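Local coordinates for protein L-glyceraldehyde 3-phosphate reductase (Clostridium beijerinckii, PDB 6HG6) that binds NADPH as a TIM-barrel aldo-keto reductase and probably reduces aldehydes, including the toxic furfural, at residues F135-M140 with E147-A152; N269-R274 with A279-S284. All coordinates share one frame; numbering follows the deposited sequence.

Contact 1 (F135-M140 with E147-A152); sequences FYHHRM and EESMMA. With NDP (NADPH dihydro-nicotinamide-adenine-dinucleotide phosphate), chain B.
In the (beta/alpha)8 barrel of this aldo-keto reductase, strand 132-137 and helix 146-158 form the first two elements of a beta-alpha-beta unit, and H137, the last residue of the strand, meets the helix through S149 and M150. The backbones stand well apart, with 7.3 Å between CA of H137 and CA of S149, and the imidazole of H137 spans much of that gap. Its CG lies anti to the backbone N (chi1 -172°), which sends the ring out from the strand to the helix. S149 approaches over one face of this ring: its CB sits 4.1 Å from the ring centroid, 25° off the normal, a CH-pi contact displaced toward the ND1 and CE1 rim. The hydroxyl lies on the same side of the ring, with S149 OG 3.8 Å from H137 CE1, but bonds to the carbonyl oxygen of G111. M150 starts out pointing away from the strand, but its chain bends at both chi2 and chi3 and brings CE back to 3.9 Å from H137 ND1, oblique to the ring, the two side chains crossing at about a right angle. That ND1 is hydrogen-bonded to the hydroxyl of Y170, so the buried imidazole has a polar partner as well as apolar neighbours. The next residue, H138, turns to the cofactor: its NE2 lies 3.4 Å from N7N of the NADPH carboxamide, which approaches the ring at its edge, and Y100 meets the same ring edge-to-face. Around the contact, I116 of helix 113-127 touches both H137 and A152, I181 and L182 of helix 172-184 pack on M150, and backbone bonds tie F135 and H137 to strand 162-168 and Y136 to strand 93-98.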
loop_
_atom_site.group_PDB
_atom_site.type_symbol
_atom_site.label_atom_id
_atom_site.label_comp_id
_atom_site.label_asym_id
_atom_site.label_seq_id
_atom_site.Cartn_x
_atom_site.Cartn_y
_atom_site.Cartn_z
ATOM N N PHE A 135 8.366 8.232 2.668
ATOM C CA PHE A 135 8.867 8.427 1.292
ATOM C C PHE A 135 9.581 7.155 0.862
ATOM O O PHE A 135 10.522 6.728 1.505
ATOM C CB PHE A 135 9.764 9.653 1.219
ATOM C CG PHE A 135 10.289 9.928 -0.165
ATOM C CD1 PHE A 135 9.444 9.995 -1.244
ATOM C CD2 PHE A 135 11.628 10.184 -0.368
ATOM C CE1 PHE A 135 9.924 10.293 -2.512
ATOM C CE2 PHE A 135 12.104 10.530 -1.623
ATOM C CZ PHE A 135 11.259 10.557 -2.697
ATOM N N TYR A 136 9.143 6.594 -0.258
ATOM C CA TYR A 136 9.653 5.299 -0.731
ATOM C C TYR A 136 10.517 5.398 -1.976
ATOM O O TYR A 136 10.183 6.181 -2.870
ATOM C CB TYR A 136 8.500 4.444 -1.226
ATOM C CG TYR A 136 7.586 3.862 -0.186
ATOM C CD1 TYR A 136 6.426 4.513 0.200
ATOM C CD2 TYR A 136 7.813 2.590 0.287
ATOM C CE1 TYR A 136 5.513 3.918 1.049
ATOM C CE2 TYR A 136 6.937 1.989 1.168
ATOM C CZ TYR A 136 5.774 2.648 1.532
ATOM O OH TYR A 136 4.903 2.049 2.390
ATOM N N HIS A 137 11.556 4.575 -2.016
ATOM C CA HIS A 137 12.189 4.177 -3.286
ATOM C C HIS A 137 11.210 3.132 -3.867
ATOM O O HIS A 137 10.926 2.128 -3.222
ATOM C CB HIS A 137 13.616 3.693 -3.122
ATOM C CG HIS A 137 14.290 3.491 -4.445
ATOM N ND1 HIS A 137 15.258 2.533 -4.656
ATOM C CD2 HIS A 137 14.109 4.130 -5.627
ATOM C CE1 HIS A 137 15.696 2.584 -5.896
ATOM N NE2 HIS A 137 14.994 3.566 -6.542
ATOM N N HIS A 138 10.639 3.433 -5.026
ATOM C CA HIS A 138 9.474 2.710 -5.581
ATOM C C HIS A 138 9.821 1.307 -6.095
ATOM O O HIS A 138 8.926 0.463 -6.165
ATOM C CB HIS A 138 8.835 3.593 -6.649
ATOM C CG HIS A 138 7.400 3.309 -6.923
ATOM N ND1 HIS A 138 6.640 4.172 -7.677
ATOM C CD2 HIS A 138 6.594 2.278 -6.575
ATOM C CE1 HIS A 138 5.425 3.687 -7.789
ATOM N NE2 HIS A 138 5.373 2.518 -7.145
ATOM N N ARG A 139 11.055 1.074 -6.528
ATOM C CA ARG A 139 11.491 -0.249 -7.011
ATOM C C ARG A 139 13.017 -0.296 -6.968
ATOM O O ARG A 139 13.672 0.772 -6.914
ATOM C CB ARG A 139 11.020 -0.520 -8.443
ATOM C CG ARG A 139 11.436 0.561 -9.446
ATOM C CD ARG A 139 11.689 0.041 -10.828
ATOM N NE ARG A 139 11.728 1.084 -11.864
ATOM C CZ ARG A 139 11.623 0.847 -13.153
ATOM N NH1 ARG A 139 11.525 -0.391 -13.610
ATOM N NH2 ARG A 139 11.643 1.842 -14.022
ATOM N N MET A 140 13.566 -1.490 -7.056
ATOM C CA MET A 140 15.028 -1.637 -7.095
ATOM C C MET A 140 15.583 -1.071 -8.418
ATOM O O MET A 140 14.961 -1.215 -9.476
ATOM C CB MET A 140 15.419 -3.103 -6.942
ATOM C CG MET A 140 14.968 -3.702 -5.625
ATOM S SD MET A 140 15.558 -5.375 -5.368
ATOM C CE MET A 140 14.554 -6.342 -6.494
ATOM N N GLU A 147 23.636 2.556 -2.323
ATOM C CA GLU A 147 24.094 3.644 -1.414
ATOM C C GLU A 147 23.588 5.018 -1.899
ATOM O O GLU A 147 23.310 5.891 -1.052
ATOM C CB GLU A 147 25.618 3.577 -1.345
ATOM C CG GLU A 147 26.175 2.285 -0.737
ATOM C CD GLU A 147 26.208 0.972 -1.529
ATOM O OE1 GLU A 147 25.943 0.966 -2.768
ATOM O OE2 GLU A 147 26.533 -0.079 -0.860
ATOM N N GLU A 148 23.516 5.239 -3.214
ATOM C CA GLU A 148 23.036 6.517 -3.796
ATOM C C GLU A 148 21.544 6.656 -3.569
ATOM O O GLU A 148 21.114 7.740 -3.150
ATOM C CB GLU A 148 23.418 6.679 -5.264
ATOM C CG GLU A 148 22.859 7.961 -5.852
ATOM C CD GLU A 148 23.328 8.278 -7.277
ATOM O OE1 GLU A 148 24.364 7.717 -7.733
ATOM O OE2 GLU A 148 22.656 9.094 -7.924
ATOM N N SER A 149 20.745 5.633 -3.878
ATOM C CA SER A 149 19.278 5.687 -3.721
ATOM C C SER A 149 18.913 5.833 -2.236
ATOM O O SER A 149 18.050 6.646 -1.887
ATOM C CB SER A 149 18.613 4.474 -4.349
ATOM O OG SER A 149 19.053 4.285 -5.680
ATOM N N MET A 150 19.601 5.109 -1.376
ATOM C CA MET A 150 19.294 5.140 0.073
ATOM C C MET A 150 19.746 6.489 0.664
ATOM O O MET A 150 19.002 7.053 1.483
ATOM C CB MET A 150 19.945 3.958 0.801
ATOM C CG MET A 150 19.363 2.584 0.390
ATOM S SD MET A 150 17.554 2.441 0.500
ATOM C CE MET A 150 17.029 2.836 -1.172
ATOM N N MET A 151 20.865 7.028 0.226
ATOM C CA MET A 151 21.313 8.366 0.712
ATOM C C MET A 151 20.312 9.434 0.267
ATOM O O MET A 151 20.149 10.429 0.984
ATOM C CB MET A 151 22.736 8.683 0.242
ATOM C CG MET A 151 23.763 7.920 1.024
ATOM S SD MET A 151 25.476 8.312 0.538
ATOM C CE MET A 151 25.418 10.038 1.021
ATOM N N ALA A 152 19.645 9.251 -0.875
ATOM C CA ALA A 152 18.597 10.174 -1.341
ATOM C C ALA A 152 17.417 10.116 -0.369
ATOM O O ALA A 152 16.903 11.180 0.004
ATOM C CB ALA A 152 18.195 9.850 -2.777
HETATM P PA NDP B . -6.791 -4.234 -4.844
HETATM O O1A NDP B . -6.099 -5.503 -5.216
HETATM O O2A NDP B . -7.409 -3.971 -3.508
HETATM O O5B NDP B . -7.840 -3.834 -5.995
HETATM C C5B NDP B . -8.648 -2.637 -5.838
HETATM C C4B NDP B . -9.804 -2.684 -6.802
HETATM O O4B NDP B . -10.540 -3.912 -6.564
HETATM C C3B NDP B . -10.847 -1.563 -6.687
HETATM O O3B NDP B . -10.534 -0.412 -7.467
HETATM C C2B NDP B . -12.093 -2.268 -7.209
HETATM O O2B NDP B . -12.001 -2.286 -8.630
HETATM C C1B NDP B . -11.924 -3.677 -6.654
HETATM N N9A NDP B . -12.481 -3.907 -5.327
HETATM C C8A NDP B . -12.065 -3.360 -4.138
HETATM N N7A NDP B . -12.727 -3.804 -3.098
HETATM C C5A NDP B . -13.639 -4.704 -3.632
HETATM C C6A NDP B . -14.629 -5.513 -3.041
HETATM N N6A NDP B . -14.872 -5.543 -1.733
HETATM N N1A NDP B . -15.363 -6.308 -3.862
HETATM C C2A NDP B . -15.111 -6.273 -5.178
HETATM N N3A NDP B . -14.203 -5.560 -5.841
HETATM C C4A NDP B . -13.489 -4.786 -5.004
HETATM O O3 NDP B . -5.702 -3.043 -4.965
HETATM P PN NDP B . -4.965 -2.291 -6.171
HETATM O O1N NDP B . -5.885 -1.215 -6.644
HETATM O O2N NDP B . -4.384 -3.260 -7.149
HETATM O O5D NDP B . -3.743 -1.614 -5.364
HETATM C C5D NDP B . -4.050 -0.949 -4.111
HETATM C C4D NDP B . -2.999 0.101 -3.839
HETATM O O4D NDP B . -1.712 -0.534 -3.729
HETATM C C3D NDP B . -2.776 1.145 -4.930
HETATM O O3D NDP B . -3.795 2.133 -4.893
HETATM C C2D NDP B . -1.387 1.656 -4.528
HETATM O O2D NDP B . -1.493 2.563 -3.462
HETATM C C1D NDP B . -0.683 0.377 -4.084
HETATM N N1N NDP B . 0.143 -0.218 -5.165
HETATM C C2N NDP B . 1.512 -0.198 -5.064
HETATM C C3N NDP B . 2.332 -0.473 -6.124
HETATM C C7N NDP B . 3.825 -0.421 -5.929
HETATM O O7N NDP B . 4.314 -0.022 -4.855
HETATM N N7N NDP B . 4.579 -0.791 -6.963
HETATM C C4N NDP B . 1.677 -0.818 -7.434
HETATM C C5N NDP B . 0.212 -1.009 -7.375
HETATM C C6N NDP B . -0.464 -0.788 -6.269
HETATM P P2B NDP B . -13.386 -2.236 -9.462
HETATM O O1X NDP B . -14.502 -1.531 -8.719
HETATM O O2X NDP B . -13.016 -1.511 -10.746
HETATM O O3X NDP B . -13.676 -3.714 -9.683
#

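Contact 2 (N269-R274 with A279-S284); sequences NIALNR and AQMALS. With NDP (NADPH dihydro-nicotinamide-adenine-dinucleotide phosphate), chain B.
The end of helix 258-273 and the start of helix 278-286 come closest at A271 and M281, whose CA atoms are 5.6 Å apart, after a short connection. Two successive helices pack here on the outside of the (beta/alpha)8 barrel, following strand 218-222 and preceding strand 294-297. M281 is the centre of the contact. With CG anti to the backbone N (chi1 -176°) and chi2 also extended, the side chain reaches straight across to helix 258-273 before bending at chi3. Its CB rests 3.8 Å from CB of A271, whose small side chain is consistent with the close approach of the backbones. Farther out, the thioether of M281 lies among three residues of the other segment: SD is 3.6 Å from the backbone N of A271. CG2 of I270 and CD of R274 each lie 3.7 Å from the same SD. The aliphatic part of R274 crosses M281 at about a right angle, leading its guanidinium on toward S284. Partners beyond the two segments hold that charged group: NE bonds to Q276, NH1 forms a salt bridge with E321, and the ring of F317 makes a cation-pi contact. I325 of helix 319-329 touches both I270 and M281, extending the apolar cluster. A279 points away from helix 258-273 and faces the adenine of NADPH, with CB 3.8 Å from N1A. At the other end of the segment, CB of S284 lies 4.2 Å from R274 NH2.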
loop_
_atom_site.group_PDB
_atom_site.type_symbol
_atom_site.label_atom_id
_atom_site.label_comp_id
_atom_site.label_asym_id
_atom_site.label_seq_id
_atom_site.Cartn_x
_atom_site.Cartn_y
_atom_site.Cartn_z
ATOM N N ASN A 269 -15.758 -20.767 -2.328
ATOM C CA ASN A 269 -16.482 -21.723 -1.443
ATOM C C ASN A 269 -15.880 -21.652 -0.031
ATOM O O ASN A 269 -16.680 -21.745 0.981
ATOM C CB ASN A 269 -16.507 -23.141 -2.023
ATOM C CG ASN A 269 -17.501 -23.266 -3.161
ATOM O OD1 ASN A 269 -18.630 -22.360 -3.141
ATOM N ND2 ASN A 269 -17.151 -24.489 -4.118
ATOM N N ILE A 270 -14.550 -21.543 0.068
ATOM C CA ILE A 270 -13.885 -21.409 1.396
ATOM C C ILE A 270 -14.345 -20.085 2.046
ATOM O O ILE A 270 -14.675 -20.065 3.294
ATOM C CB ILE A 270 -12.361 -21.513 1.259
ATOM C CG1 ILE A 270 -11.978 -22.879 0.684
ATOM C CG2 ILE A 270 -11.690 -21.243 2.584
ATOM C CD1 ILE A 270 -10.552 -22.991 0.265
ATOM N N ALA A 271 -14.454 -19.021 1.231
ATOM C CA ALA A 271 -14.899 -17.702 1.724
ATOM C C ALA A 271 -16.349 -17.794 2.216
ATOM O O ALA A 271 -16.609 -17.371 3.353
ATOM C CB ALA A 271 -14.701 -16.650 0.651
ATOM N N LEU A 272 -17.263 -18.389 1.443
ATOM C CA LEU A 272 -18.691 -18.463 1.833
ATOM C C LEU A 272 -18.828 -19.159 3.227
ATOM O O LEU A 272 -19.582 -18.561 4.181
ATOM C CB LEU A 272 -19.528 -19.238 0.794
ATOM C CG LEU A 272 -19.764 -18.562 -0.563
ATOM C CD1 LEU A 272 -20.630 -19.421 -1.459
ATOM C CD2 LEU A 272 -20.408 -17.193 -0.413
ATOM N N ASN A 273 -17.994 -20.225 3.436
ATOM C CA ASN A 273 -18.056 -21.065 4.668
ATOM C C ASN A 273 -17.608 -20.227 5.873
ATOM O O ASN A 273 -18.023 -20.556 6.994
ATOM C CB ASN A 273 -17.225 -22.344 4.554
ATOM C CG ASN A 273 -17.830 -23.373 3.628
ATOM O OD1 ASN A 273 -19.050 -23.454 3.464
ATOM N ND2 ASN A 273 -16.983 -24.216 3.056
ATOM N N ARG A 274 -16.798 -19.199 5.633
ATOM C CA ARG A 274 -16.293 -18.228 6.643
ATOM C C ARG A 274 -17.255 -17.042 6.810
ATOM O O ARG A 274 -16.952 -16.196 7.625
ATOM C CB ARG A 274 -14.942 -17.645 6.210
ATOM C CG ARG A 274 -13.799 -18.641 6.250
ATOM C CD ARG A 274 -12.568 -18.094 5.591
ATOM N NE ARG A 274 -12.084 -16.863 6.176
ATOM C CZ ARG A 274 -11.324 -16.771 7.247
ATOM N NH1 ARG A 274 -10.983 -17.847 7.924
ATOM N NH2 ARG A 274 -10.945 -15.588 7.660
ATOM N N ALA A 279 -13.341 -11.530 -2.010
ATOM C CA ALA A 279 -12.520 -10.317 -1.805
ATOM C C ALA A 279 -12.181 -10.179 -0.324
ATOM O O ALA A 279 -10.993 -9.921 0.011
ATOM C CB ALA A 279 -13.232 -9.074 -2.285
ATOM N N GLN A 280 -13.187 -10.327 0.536
ATOM C CA GLN A 280 -12.977 -10.183 1.995
ATOM C C GLN A 280 -11.995 -11.251 2.486
ATOM O O GLN A 280 -11.095 -10.895 3.248
ATOM C CB GLN A 280 -14.282 -10.260 2.759
ATOM C CG GLN A 280 -15.080 -8.973 2.697
ATOM C CD GLN A 280 -16.387 -9.155 3.427
ATOM O OE1 GLN A 280 -17.019 -10.202 3.339
ATOM N NE2 GLN A 280 -16.697 -8.171 4.264
ATOM N N MET A 281 -12.118 -12.497 2.016
ATOM C CA MET A 281 -11.198 -13.557 2.486
ATOM C C MET A 281 -9.789 -13.268 1.968
ATOM O O MET A 281 -8.811 -13.516 2.695
ATOM C CB MET A 281 -11.616 -14.935 2.003
ATOM C CG MET A 281 -10.721 -15.983 2.577
ATOM S SD MET A 281 -11.209 -17.648 2.129
ATOM C CE MET A 281 -10.577 -17.733 0.449
ATOM N N ALA A 282 -9.678 -12.763 0.737
ATOM C CA ALA A 282 -8.377 -12.454 0.122
ATOM C C ALA A 282 -7.667 -11.394 0.970
ATOM O O ALA A 282 -6.437 -11.500 1.114
ATOM C CB ALA A 282 -8.559 -12.016 -1.322
ATOM N N LEU A 283 -8.410 -10.400 1.483
ATOM C CA LEU A 283 -7.829 -9.325 2.328
ATOM C C LEU A 283 -7.417 -9.922 3.677
ATOM O O LEU A 283 -6.293 -9.657 4.106
ATOM C CB LEU A 283 -8.824 -8.186 2.536
ATOM C CG LEU A 283 -9.265 -7.437 1.279
ATOM C CD1 LEU A 283 -10.228 -6.326 1.666
ATOM C CD2 LEU A 283 -8.089 -6.876 0.522
ATOM N N SER A 284 -8.282 -10.730 4.281
ATOM C CA SER A 284 -7.997 -11.408 5.574
ATOM C C SER A 284 -6.756 -12.293 5.424
ATOM O O SER A 284 -5.930 -12.311 6.333
ATOM C CB SER A 284 -9.139 -12.189 6.064
ATOM O OG SER A 284 -10.248 -11.349 6.261
HETATM P PA NDP B . -6.791 -4.234 -4.844
HETATM O O1A NDP B . -6.099 -5.503 -5.216
HETATM O O2A NDP B . -7.409 -3.971 -3.508
HETATM O O5B NDP B . -7.840 -3.834 -5.995
HETATM C C5B NDP B . -8.648 -2.637 -5.838
HETATM C C4B NDP B . -9.804 -2.684 -6.802
HETATM O O4B NDP B . -10.540 -3.912 -6.564
HETATM C C3B NDP B . -10.847 -1.563 -6.687
HETATM O O3B NDP B . -10.534 -0.412 -7.467
HETATM C C2B NDP B . -12.093 -2.268 -7.209
HETATM O O2B NDP B . -12.001 -2.286 -8.630
HETATM C C1B NDP B . -11.924 -3.677 -6.654
HETATM N N9A NDP B . -12.481 -3.907 -5.327
HETATM C C8A NDP B . -12.065 -3.360 -4.138
HETATM N N7A NDP B . -12.727 -3.804 -3.098
HETATM C C5A NDP B . -13.639 -4.704 -3.632
HETATM C C6A NDP B . -14.629 -5.513 -3.041
HETATM N N6A NDP B . -14.872 -5.543 -1.733
HETATM N N1A NDP B . -15.363 -6.308 -3.862
HETATM C C2A NDP B . -15.111 -6.273 -5.178
HETATM N N3A NDP B . -14.203 -5.560 -5.841
HETATM C C4A NDP B . -13.489 -4.786 -5.004
HETATM O O3 NDP B . -5.702 -3.043 -4.965
HETATM P PN NDP B . -4.965 -2.291 -6.171
HETATM O O1N NDP B . -5.885 -1.215 -6.644
HETATM O O2N NDP B . -4.384 -3.260 -7.149
HETATM O O5D NDP B . -3.743 -1.614 -5.364
HETATM C C5D NDP B . -4.050 -0.949 -4.111
HETATM C C4D NDP B . -2.999 0.101 -3.839
HETATM O O4D NDP B . -1.712 -0.534 -3.729
HETATM C C3D NDP B . -2.776 1.145 -4.930
HETATM O O3D NDP B . -3.795 2.133 -4.893
HETATM C C2D NDP B . -1.387 1.656 -4.528
HETATM O O2D NDP B . -1.493 2.563 -3.462
HETATM C C1D NDP B . -0.683 0.377 -4.084
HETATM N N1N NDP B . 0.143 -0.218 -5.165
HETATM C C2N NDP B . 1.512 -0.198 -5.064
HETATM C C3N NDP B . 2.332 -0.473 -6.124
HETATM C C7N NDP B . 3.825 -0.421 -5.929
HETATM O O7N NDP B . 4.314 -0.022 -4.855
HETATM N N7N NDP B . 4.579 -0.791 -6.963
HETATM C C4N NDP B . 1.677 -0.818 -7.434
HETATM C C5N NDP B . 0.212 -1.009 -7.375
HETATM C C6N NDP B . -0.464 -0.788 -6.269
HETATM P P2B NDP B . -13.386 -2.236 -9.462
HETATM O O1X NDP B . -14.502 -1.531 -8.719
HETATM O O2X NDP B . -13.016 -1.511 -10.746
HETATM O O3X NDP B . -13.676 -3.714 -9.683
#

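Both contacts are buried, yet they lie on opposite sides of the chain's centre, about 36 Å apart between centres, and share no helix or strand. Contact 1 joins a barrel strand to the helix that follows it, whereas contact 2 pairs two helices of the outer layer. Their chemistry follows: an imidazole packed by a serine and a methionine methyl in the first, a methionine thioether among aliphatic groups and an arginine stem in the second. Both segment pairs also reach the same NADPH, contact 1 at the nicotinamide carboxamide and contact 2 at the adenine, so they border the two ends of the bound cofactor.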